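Local coordinates for NikO protein (Streptomyces tendae, PDB 4FQD) that transfers an enolpyruvyl group, probably from phosphoenolpyruvate, in a step essential to the biosynthesis of nikkomycin, at residues Leu265-Thr270 / Arg436-Leu441; His295-Glu300 / Ser341-Phe346; Phe301-Arg306 / Pro345-Leu350. The protein carries 4 engineered substitutions. All blocks are in the same frame, centred on the assembly; numbering follows the deposited sequence.

Overall arrangement
All three contacts are buried, but they run outward from the middle of the chain, their centres lying about 9, 11 and 18 Å from its centre. Interaction 1 is mainly polar: a tyrosine hydroxyl in a loop meets a threonine on helix 265-278. Interaction 2 also rests on one side-chain hydrogen bond, between a serine and a glutamate, while interaction 3 is leucine packing without polar bonds between its segments. Interactions 2 and 3 bring the same two helices together, 298-307 and 344-351, first near their starts and then further along. F346, on the shared helix, touches T270 and Y438, and so connects interaction 1 to the others.

Interaction 1. Residues Leu265-Thr270 / Arg436-Leu441. With SO4 (sulfate ion), chain D.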
loop_
_atom_site.group_PDB
_atom_site.type_symbol
_atom_site.label_atom_id
_atom_site.label_comp_id
_atom_site.label_asym_id
_atom_site.label_seq_id
_atom_site.Cartn_x
_atom_site.Cartn_y
_atom_site.Cartn_z
ATOM N N LEU A 265 18.395 -5.213 -12.588
ATOM C CA LEU A 265 17.808 -4.787 -11.324
ATOM C C LEU A 265 17.195 -5.944 -10.542
ATOM O O LEU A 265 17.410 -6.074 -9.338
ATOM C CB LEU A 265 16.751 -3.706 -11.568
ATOM C CG LEU A 265 17.200 -2.489 -12.379
ATOM C CD1 LEU A 265 16.093 -1.453 -12.462
ATOM C CD2 LEU A 265 18.453 -1.883 -11.781
ATOM N N ILE A 266 16.434 -6.786 -11.232
ATOM C CA ILE A 266 15.750 -7.894 -10.577
ATOM C C ILE A 266 16.720 -9.020 -10.225
ATOM O O ILE A 266 16.506 -9.755 -9.261
ATOM C CB ILE A 266 14.588 -8.433 -11.435
ATOM C CG1 ILE A 266 13.729 -7.274 -11.944
ATOM C CG2 ILE A 266 13.735 -9.406 -10.636
ATOM C CD1 ILE A 266 13.165 -6.402 -10.840
ATOM N N GLU A 267 17.794 -9.148 -10.999
ATOM C CA GLU A 267 18.818 -10.138 -10.690
ATOM C C GLU A 267 19.509 -9.779 -9.380
ATOM O O GLU A 267 19.826 -10.656 -8.576
ATOM C CB GLU A 267 19.849 -10.249 -11.815
ATOM C CG GLU A 267 20.884 -11.339 -11.574
ATOM C CD GLU A 267 21.989 -11.355 -12.612
ATOM O OE1 GLU A 267 21.940 -10.532 -13.550
ATOM O OE2 GLU A 267 22.909 -12.192 -12.485
ATOM N N VAL A 268 19.734 -8.485 -9.170
ATOM C CA VAL A 268 20.322 -8.001 -7.927
ATOM C C VAL A 268 19.415 -8.348 -6.751
ATOM O O VAL A 268 19.876 -8.867 -5.734
ATOM C CB VAL A 268 20.560 -6.478 -7.959
ATOM C CG1 VAL A 268 21.001 -5.976 -6.592
ATOM C CG2 VAL A 268 21.591 -6.125 -9.018
ATOM N N VAL A 269 18.125 -8.066 -6.906
ATOM C CA VAL A 269 17.128 -8.410 -5.900
ATOM C C VAL A 269 17.146 -9.908 -5.621
ATOM O O VAL A 269 17.112 -10.337 -4.465
ATOM C CB VAL A 269 15.709 -8.001 -6.355
ATOM C CG1 VAL A 269 14.663 -8.495 -5.364
ATOM C CG2 VAL A 269 15.619 -6.494 -6.528
ATOM N N THR A 270 17.217 -10.695 -6.690
ATOM C CA THR A 270 17.215 -12.150 -6.591
ATOM C C THR A 270 18.391 -12.671 -5.769
ATOM O O THR A 270 18.229 -13.561 -4.936
ATOM C CB THR A 270 17.244 -12.805 -7.987
ATOM O OG1 THR A 270 16.141 -12.325 -8.765
ATOM C CG2 THR A 270 17.158 -14.319 -7.872
ATOM N N ARG A 436 14.600 -16.469 -19.892
ATOM C CA ARG A 436 14.208 -15.155 -20.389
ATOM C C ARG A 436 14.553 -14.038 -19.407
ATOM O O ARG A 436 14.367 -12.860 -19.710
ATOM C CB ARG A 436 12.711 -15.128 -20.707
ATOM C CG ARG A 436 12.295 -16.094 -21.806
ATOM C CD ARG A 436 10.804 -16.004 -22.103
ATOM N NE ARG A 436 9.985 -16.457 -20.983
ATOM C CZ ARG A 436 9.373 -15.648 -20.125
ATOM N NH1 ARG A 436 9.482 -14.334 -20.252
ATOM N NH2 ARG A 436 8.649 -16.155 -19.136
ATOM N N GLY A 437 15.057 -14.409 -18.234
ATOM C CA GLY A 437 15.404 -13.434 -17.216
ATOM C C GLY A 437 16.815 -13.598 -16.685
ATOM O O GLY A 437 17.442 -12.630 -16.252
ATOM N N TYR A 438 17.315 -14.828 -16.717
ATOM C CA TYR A 438 18.655 -15.120 -16.222
ATOM C C TYR A 438 19.453 -15.876 -17.276
ATOM O O TYR A 438 18.885 -16.608 -18.086
ATOM C CB TYR A 438 18.583 -15.945 -14.934
ATOM C CG TYR A 438 17.717 -15.334 -13.854
ATOM C CD1 TYR A 438 16.354 -15.598 -13.800
ATOM C CD2 TYR A 438 18.262 -14.498 -12.889
ATOM C CE1 TYR A 438 15.558 -15.044 -12.817
ATOM C CE2 TYR A 438 17.472 -13.938 -11.901
ATOM C CZ TYR A 438 16.121 -14.215 -11.870
ATOM O OH TYR A 438 15.329 -13.664 -10.889
ATOM N N ARG A 439 20.769 -15.692 -17.262
ATOM C CA ARG A 439 21.652 -16.401 -18.180
ATOM C C ARG A 439 21.541 -17.901 -17.944
ATOM O O ARG A 439 21.240 -18.668 -18.859
ATOM C CB ARG A 439 23.100 -15.954 -17.978
ATOM C CG ARG A 439 24.086 -16.603 -18.933
ATOM C CD ARG A 439 25.511 -16.487 -18.419
ATOM N NE ARG A 439 25.680 -17.176 -17.142
ATOM C CZ ARG A 439 25.942 -18.473 -17.021
ATOM N NH1 ARG A 439 26.065 -19.232 -18.102
ATOM N NH2 ARG A 439 26.079 -19.015 -15.819
ATOM N N ASP A 440 21.784 -18.301 -16.702
ATOM C CA ASP A 440 21.673 -19.692 -16.287
ATOM C C ASP A 440 21.626 -19.727 -14.765
ATOM O O ASP A 440 22.631 -20.006 -14.110
ATOM C CB ASP A 440 22.863 -20.503 -16.801
ATOM C CG ASP A 440 22.580 -21.992 -16.848
ATOM O OD1 ASP A 440 21.717 -22.464 -16.077
ATOM O OD2 ASP A 440 23.226 -22.693 -17.656
ATOM N N LEU A 441 20.453 -19.430 -14.212
ATOM C CA LEU A 441 20.279 -19.303 -12.769
ATOM C C LEU A 441 20.629 -20.586 -12.020
ATOM O O LEU A 441 21.202 -20.541 -10.931
ATOM C CB LEU A 441 18.846 -18.876 -12.439
ATOM C CG LEU A 441 18.531 -18.631 -10.960
ATOM C CD1 LEU A 441 19.451 -17.565 -10.384
ATOM C CD2 LEU A 441 17.073 -18.242 -10.778
HETATM S S SO4 D . 6.964 -12.884 -17.213
HETATM O O1 SO4 D . 7.234 -12.005 -16.077
HETATM O O2 SO4 D . 7.825 -12.510 -18.331
HETATM O O3 SO4 D . 7.235 -14.268 -16.838
HETATM O O4 SO4 D . 5.563 -12.754 -17.605
HETATM O O HOH W 1 21.905 -13.779 -15.217
HETATM O O HOH W 2 20.285 -11.272 -15.166
#
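Y438 reaches helix 265-278 with its hydroxyl: OH donates to OG1 of T270 at 2.6 Å, and OG1 lies at the edge of the tyrosine ring, in its plane. The two side chains come from opposite directions. Alongside the bond, CE2 of Y438 lies 4.2 Å from CA of E267. T270 OG1 in turn donates to the backbone O of I266, also at 2.6 Å. With chi1 at -56° OG1 sits beside the backbone N, which puts it within reach of the preceding helical turn; N and OG1 of T270 then grip the I266 oxygen from opposite faces of its plane. A valine here would probably leave the Y438 hydroxyl without its acceptor and the ring freer to shift. From its own segment, L441 sets CD2 over the centre of the Y438 ring, 4.0 Å above it. The E267 carboxylate is held by the backbone N of S31 and by NE1 of W271. Two residues before Y438, R436 turns the edge of its guanidinium to a sulfate ion, probably from the crystallisation liquor, NH1 donating to O2 at 3.1 Å and NH2 to O3 at 3.3 Å, both nearly straight; NH2 also bonds H433, and N of L409 binds the sulfate too. The loop leads from strand 425-429 into helix 441-447, and Y438 fits between helix 265-278, A413 and R410 of helix 409-419, and F346 of helix 344-351.

Interaction 2. Residues His295-Glu300 / Ser341-Phe346; sequences HALAPE and SDSQPF
S343 and E300 make the one hydrogen bond of this contact, where residues 341-346 turn into helix 344-351. Ahead of it, S341 directs its side chain away from 295-300, and its OG bonds to E362; D342 forms a salt bridge with R368. S343 faces the other way, toward E300. Its OG donates to OE2 of E300 at 3.0 Å, coming in on the anti side of the carboxylate and 34° out of its plane. The methylene packs in as well, CB of S343 lying 3.7 Å from CG of E300. The glutamate chain is bent at chi2 (81°), which folds the carboxylate back instead of extending it past the serine. The same OE2 takes its stronger bond from the backbone N of F340, so one oxygen ties together the residues leading into the helix. L297 adds a looser touch, CD2 standing 4.4 Å from OG of S343, whose side chain also meets I266 and V269 of helix 265-278. Q344 then turns away again and gives NE2 to E362, the partner it shares with S341. Beyond it, F346 leans on T270, A413 and L417. The bond thus links the residues leading into helix 344-351 to the start of helix 298-307, which follows helix 290-296 almost directly, within the beta/alpha inverse barrel of enolpyruvyl transferases, a fold with helices inside and sheets outside.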
loop_
_atom_site.group_PDB
_atom_site.type_symbol
_atom_site.label_atom_id
_atom_site.label_comp_id
_atom_site.label_asym_id
_atom_site.label_seq_id
_atom_site.Cartn_x
_atom_site.Cartn_y
_atom_site.Cartn_z
ATOM N N HIS A 295 20.622 2.348 -6.495
ATOM C CA HIS A 295 19.903 3.612 -6.379
ATOM C C HIS A 295 18.560 3.556 -7.096
ATOM O O HIS A 295 17.585 4.164 -6.657
ATOM C CB HIS A 295 20.742 4.767 -6.927
ATOM C CG HIS A 295 20.026 6.080 -6.926
ATOM N ND1 HIS A 295 19.437 6.607 -8.054
ATOM C CD2 HIS A 295 19.791 6.967 -5.929
ATOM C CE1 HIS A 295 18.875 7.766 -7.755
ATOM N NE2 HIS A 295 19.076 8.006 -6.471
ATOM N N ALA A 296 18.518 2.823 -8.203
ATOM C CA ALA A 296 17.279 2.623 -8.944
ATOM C C ALA A 296 16.326 1.743 -8.145
ATOM O O ALA A 296 15.107 1.865 -8.258
ATOM C CB ALA A 296 17.570 1.996 -10.293
ATOM N N LEU A 297 16.897 0.854 -7.338
ATOM C CA LEU A 297 16.119 -0.040 -6.492
ATOM C C LEU A 297 15.884 0.567 -5.113
ATOM O O LEU A 297 15.693 -0.154 -4.135
ATOM C CB LEU A 297 16.826 -1.390 -6.353
ATOM C CG LEU A 297 16.855 -2.275 -7.601
ATOM C CD1 LEU A 297 17.866 -3.398 -7.435
ATOM C CD2 LEU A 297 15.469 -2.837 -7.888
ATOM N N ALA A 298 15.904 1.896 -5.046
ATOM C CA ALA A 298 15.659 2.624 -3.798
ATOM C C ALA A 298 14.360 2.248 -3.063
ATOM O O ALA A 298 14.370 2.126 -1.838
ATOM C CB ALA A 298 15.740 4.137 -4.026
ATOM N N PRO A 299 13.238 2.078 -3.796
ATOM C CA PRO A 299 12.039 1.609 -3.090
ATOM C C PRO A 299 12.235 0.220 -2.487
ATOM O O PRO A 299 11.792 -0.028 -1.365
ATOM C CB PRO A 299 10.983 1.552 -4.198
ATOM C CG PRO A 299 11.440 2.543 -5.200
ATOM C CD PRO A 299 12.934 2.451 -5.190
ATOM N N GLU A 300 12.894 -0.665 -3.228
ATOM C CA GLU A 300 13.185 -2.009 -2.740
ATOM C C GLU A 300 14.112 -1.983 -1.528
ATOM O O GLU A 300 13.907 -2.723 -0.566
ATOM C CB GLU A 300 13.804 -2.868 -3.847
ATOM C CG GLU A 300 12.805 -3.458 -4.830
ATOM C CD GLU A 300 12.366 -2.474 -5.897
ATOM O OE1 GLU A 300 12.819 -1.310 -5.864
ATOM O OE2 GLU A 300 11.567 -2.869 -6.773
ATOM N N SER A 341 7.323 -4.713 -9.909
ATOM C CA SER A 341 6.383 -5.817 -9.809
ATOM C C SER A 341 7.137 -7.144 -9.747
ATOM O O SER A 341 6.676 -8.106 -9.135
ATOM C CB SER A 341 5.429 -5.802 -11.002
ATOM O OG SER A 341 4.308 -6.634 -10.767
ATOM N N ASP A 342 8.304 -7.179 -10.381
ATOM C CA ASP A 342 9.129 -8.381 -10.418
ATOM C C ASP A 342 9.880 -8.605 -9.109
ATOM O O ASP A 342 10.355 -9.707 -8.839
ATOM C CB ASP A 342 10.124 -8.313 -11.579
ATOM C CG ASP A 342 9.450 -8.423 -12.930
ATOM O OD1 ASP A 342 8.457 -9.172 -13.039
ATOM O OD2 ASP A 342 9.912 -7.764 -13.885
ATOM N N SER A 343 9.986 -7.554 -8.301
ATOM C CA SER A 343 10.707 -7.633 -7.034
ATOM C C SER A 343 9.829 -8.216 -5.932
ATOM O O SER A 343 10.324 -8.817 -4.979
ATOM C CB SER A 343 11.212 -6.248 -6.622
ATOM O OG SER A 343 12.081 -5.707 -7.604
ATOM N N GLN A 344 8.522 -8.038 -6.082
ATOM C CA GLN A 344 7.546 -8.474 -5.084
ATOM C C GLN A 344 7.585 -9.963 -4.672
ATOM O O GLN A 344 7.461 -10.264 -3.485
ATOM C CB GLN A 344 6.135 -8.034 -5.501
ATOM C CG GLN A 344 5.072 -9.105 -5.392
ATOM C CD GLN A 344 4.284 -9.259 -6.676
ATOM O OE1 GLN A 344 4.045 -10.372 -7.139
ATOM N NE2 GLN A 344 3.873 -8.137 -7.259
ATOM N N PRO A 345 7.756 -10.894 -5.633
ATOM C CA PRO A 345 7.792 -12.300 -5.205
ATOM C C PRO A 345 8.950 -12.623 -4.260
ATOM O O PRO A 345 8.794 -13.444 -3.355
ATOM C CB PRO A 345 7.967 -13.063 -6.522
ATOM C CG PRO A 345 7.407 -12.161 -7.555
ATOM C CD PRO A 345 7.757 -10.777 -7.103
ATOM N N PHE A 346 10.095 -11.982 -4.468
ATOM C CA PHE A 346 11.261 -12.222 -3.627
ATOM C C PHE A 346 11.091 -11.581 -2.253
ATOM O O PHE A 346 11.620 -12.073 -1.257
ATOM C CB PHE A 346 12.527 -11.710 -4.311
ATOM C CG PHE A 346 12.735 -12.273 -5.686
ATOM C CD1 PHE A 346 13.271 -13.538 -5.857
ATOM C CD2 PHE A 346 12.388 -11.540 -6.809
ATOM C CE1 PHE A 346 13.460 -14.061 -7.121
ATOM C CE2 PHE A 346 12.576 -12.056 -8.076
ATOM C CZ PHE A 346 13.112 -13.319 -8.232
#

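Interaction 3. Residues Phe301-Arg306 / Pro345-Leu350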
loop_
_atom_site.group_PDB
_atom_site.type_symbol
_atom_site.label_atom_id
_atom_site.label_comp_id
_atom_site.label_asym_id
_atom_site.label_seq_id
_atom_site.Cartn_x
_atom_site.Cartn_y
_atom_site.Cartn_z
ATOM N N PHE A 301 15.129 -1.129 -1.580
ATOM C CA PHE A 301 16.110 -1.044 -0.501
ATOM C C PHE A 301 15.548 -0.394 0.758
ATOM O O PHE A 301 16.013 -0.667 1.866
ATOM C CB PHE A 301 17.374 -0.319 -0.971
ATOM C CG PHE A 301 18.405 -1.233 -1.566
ATOM C CD1 PHE A 301 18.252 -1.728 -2.852
ATOM C CD2 PHE A 301 19.522 -1.608 -0.838
ATOM C CE1 PHE A 301 19.197 -2.573 -3.400
ATOM C CE2 PHE A 301 20.470 -2.452 -1.381
ATOM C CZ PHE A 301 20.308 -2.935 -2.664
ATOM N N ASP A 302 14.550 0.466 0.590
ATOM C CA ASP A 302 13.872 1.058 1.735
ATOM C C ASP A 302 13.097 -0.023 2.477
ATOM O O ASP A 302 13.005 -0.006 3.704
ATOM C CB ASP A 302 12.934 2.181 1.294
ATOM C CG ASP A 302 12.124 2.746 2.443
ATOM O OD1 ASP A 302 12.722 3.380 3.338
ATOM O OD2 ASP A 302 10.889 2.560 2.453
ATOM N N LEU A 303 12.546 -0.968 1.722
ATOM C CA LEU A 303 11.851 -2.108 2.305
ATOM C C LEU A 303 12.826 -3.034 3.019
ATOM O O LEU A 303 12.558 -3.487 4.130
ATOM C CB LEU A 303 11.088 -2.880 1.231
ATOM C CG LEU A 303 9.811 -2.227 0.707
ATOM C CD1 LEU A 303 9.203 -3.077 -0.391
ATOM C CD2 LEU A 303 8.819 -2.020 1.840
ATOM N N LEU A 304 13.955 -3.309 2.371
ATOM C CA LEU A 304 14.987 -4.170 2.942
ATOM C C LEU A 304 15.489 -3.624 4.274
ATOM O O LEU A 304 15.722 -4.382 5.217
ATOM C CB LEU A 304 16.157 -4.328 1.969
ATOM C CG LEU A 304 15.878 -5.093 0.673
ATOM C CD1 LEU A 304 17.139 -5.186 -0.172
ATOM C CD2 LEU A 304 15.320 -6.480 0.969
ATOM N N ASP A 305 15.651 -2.307 4.344
ATOM C CA ASP A 305 16.094 -1.657 5.570
ATOM C C ASP A 305 15.027 -1.766 6.653
ATOM O O ASP A 305 15.338 -1.920 7.834
ATOM C CB ASP A 305 16.427 -0.187 5.310
ATOM C CG ASP A 305 16.870 0.541 6.565
ATOM O OD1 ASP A 305 17.578 -0.073 7.392
ATOM O OD2 ASP A 305 16.508 1.725 6.730
ATOM N N ARG A 306 13.766 -1.686 6.243
ATOM C CA ARG A 306 12.651 -1.778 7.178
ATOM C C ARG A 306 12.460 -3.204 7.688
ATOM O O ARG A 306 11.989 -3.413 8.807
ATOM C CB ARG A 306 11.365 -1.259 6.530
ATOM C CG ARG A 306 11.263 0.260 6.498
ATOM C CD ARG A 306 10.378 0.743 5.358
ATOM N NE ARG A 306 9.044 0.153 5.394
ATOM C CZ ARG A 306 8.145 0.288 4.424
ATOM N NH1 ARG A 306 8.441 0.992 3.340
ATOM N NH2 ARG A 306 6.953 -0.281 4.535
ATOM N N PRO A 345 7.756 -10.894 -5.633
ATOM C CA PRO A 345 7.792 -12.300 -5.205
ATOM C C PRO A 345 8.950 -12.623 -4.260
ATOM O O PRO A 345 8.794 -13.444 -3.355
ATOM C CB PRO A 345 7.967 -13.063 -6.522
ATOM C CG PRO A 345 7.407 -12.161 -7.555
ATOM C CD PRO A 345 7.757 -10.777 -7.103
ATOM N N PHE A 346 10.095 -11.982 -4.468
ATOM C CA PHE A 346 11.261 -12.222 -3.627
ATOM C C PHE A 346 11.091 -11.581 -2.253
ATOM O O PHE A 346 11.620 -12.073 -1.257
ATOM C CB PHE A 346 12.527 -11.710 -4.311
ATOM C CG PHE A 346 12.735 -12.273 -5.686
ATOM C CD1 PHE A 346 13.271 -13.538 -5.857
ATOM C CD2 PHE A 346 12.388 -11.540 -6.809
ATOM C CE1 PHE A 346 13.460 -14.061 -7.121
ATOM C CE2 PHE A 346 12.576 -12.056 -8.076
ATOM C CZ PHE A 346 13.112 -13.319 -8.232
ATOM N N LEU A 347 10.347 -10.482 -2.207
ATOM C CA LEU A 347 10.047 -9.818 -0.948
ATOM C C LEU A 347 9.021 -10.623 -0.159
ATOM O O LEU A 347 8.992 -10.580 1.072
ATOM C CB LEU A 347 9.536 -8.400 -1.204
ATOM C CG LEU A 347 10.528 -7.483 -1.924
ATOM C CD1 LEU A 347 9.889 -6.148 -2.260
ATOM C CD2 LEU A 347 11.775 -7.286 -1.079
ATOM N N ALA A 348 8.181 -11.359 -0.879
ATOM C CA ALA A 348 7.194 -12.231 -0.256
ATOM C C ALA A 348 7.887 -13.388 0.451
ATOM O O ALA A 348 7.488 -13.790 1.543
ATOM C CB ALA A 348 6.214 -12.751 -1.294
ATOM N N LEU A 349 8.927 -13.921 -0.182
ATOM C CA LEU A 349 9.698 -15.014 0.399
ATOM C C LEU A 349 10.440 -14.545 1.646
ATOM O O LEU A 349 10.528 -15.272 2.636
ATOM C CB LEU A 349 10.684 -15.579 -0.625
ATOM C CG LEU A 349 11.572 -16.732 -0.154
ATOM C CD1 LEU A 349 10.729 -17.868 0.405
ATOM C CD2 LEU A 349 12.454 -17.224 -1.290
ATOM N N LEU A 350 10.970 -13.327 1.591
ATOM C CA LEU A 350 11.641 -12.731 2.739
ATOM C C LEU A 350 10.654 -12.500 3.877
ATOM O O LEU A 350 11.016 -12.579 5.051
ATOM C CB LEU A 350 12.304 -11.409 2.349
ATOM C CG LEU A 350 13.541 -11.492 1.452
ATOM C CD1 LEU A 350 13.956 -10.107 0.985
ATOM C CD2 LEU A 350 14.684 -12.175 2.186
#
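L347 pushes its forked end against two leucines of the neighbouring helix: CD1 meets CD1 of L303 at 3.7 Å, and CD2 meets CD2 of L304 at the looser 4.2 Å. The two branches thus divide between consecutive residues, and L347 crosses each partner at about a right angle. CG stands anti to the carbonyl carbon (chi1 -61°), with the fork extended toward helix 301-306. L304 returns the fit one step further on: its CD2 methyl sits in the hollow between L347 and L350, 3.9 Å from CD1 of L350, and so bridges two leucines three residues apart on the partner helix. The axes of the two short segments run parallel, 1° apart, but 11.9 Å from each other. At that spacing the leucines meet by their ends, and neither backbone sinks into the groove of the other. The second methyls of L303 and L304 pack within their own helix: CD1 of L304 lies over the centre of the F301 ring, 4.2 Å above it, while CD2 of L303 lies against one face of the R306 guanidinium, offset toward its rim. That arginine is turned by a salt bridge from NH1 to OD2 of D302, 3.0 Å long. F332 of strand 331-334 touches both L303 and L347; L277 of helix 265-278 packs on L350 and I272 on F301, while L349 turns to V414 and A418 of helix 409-419.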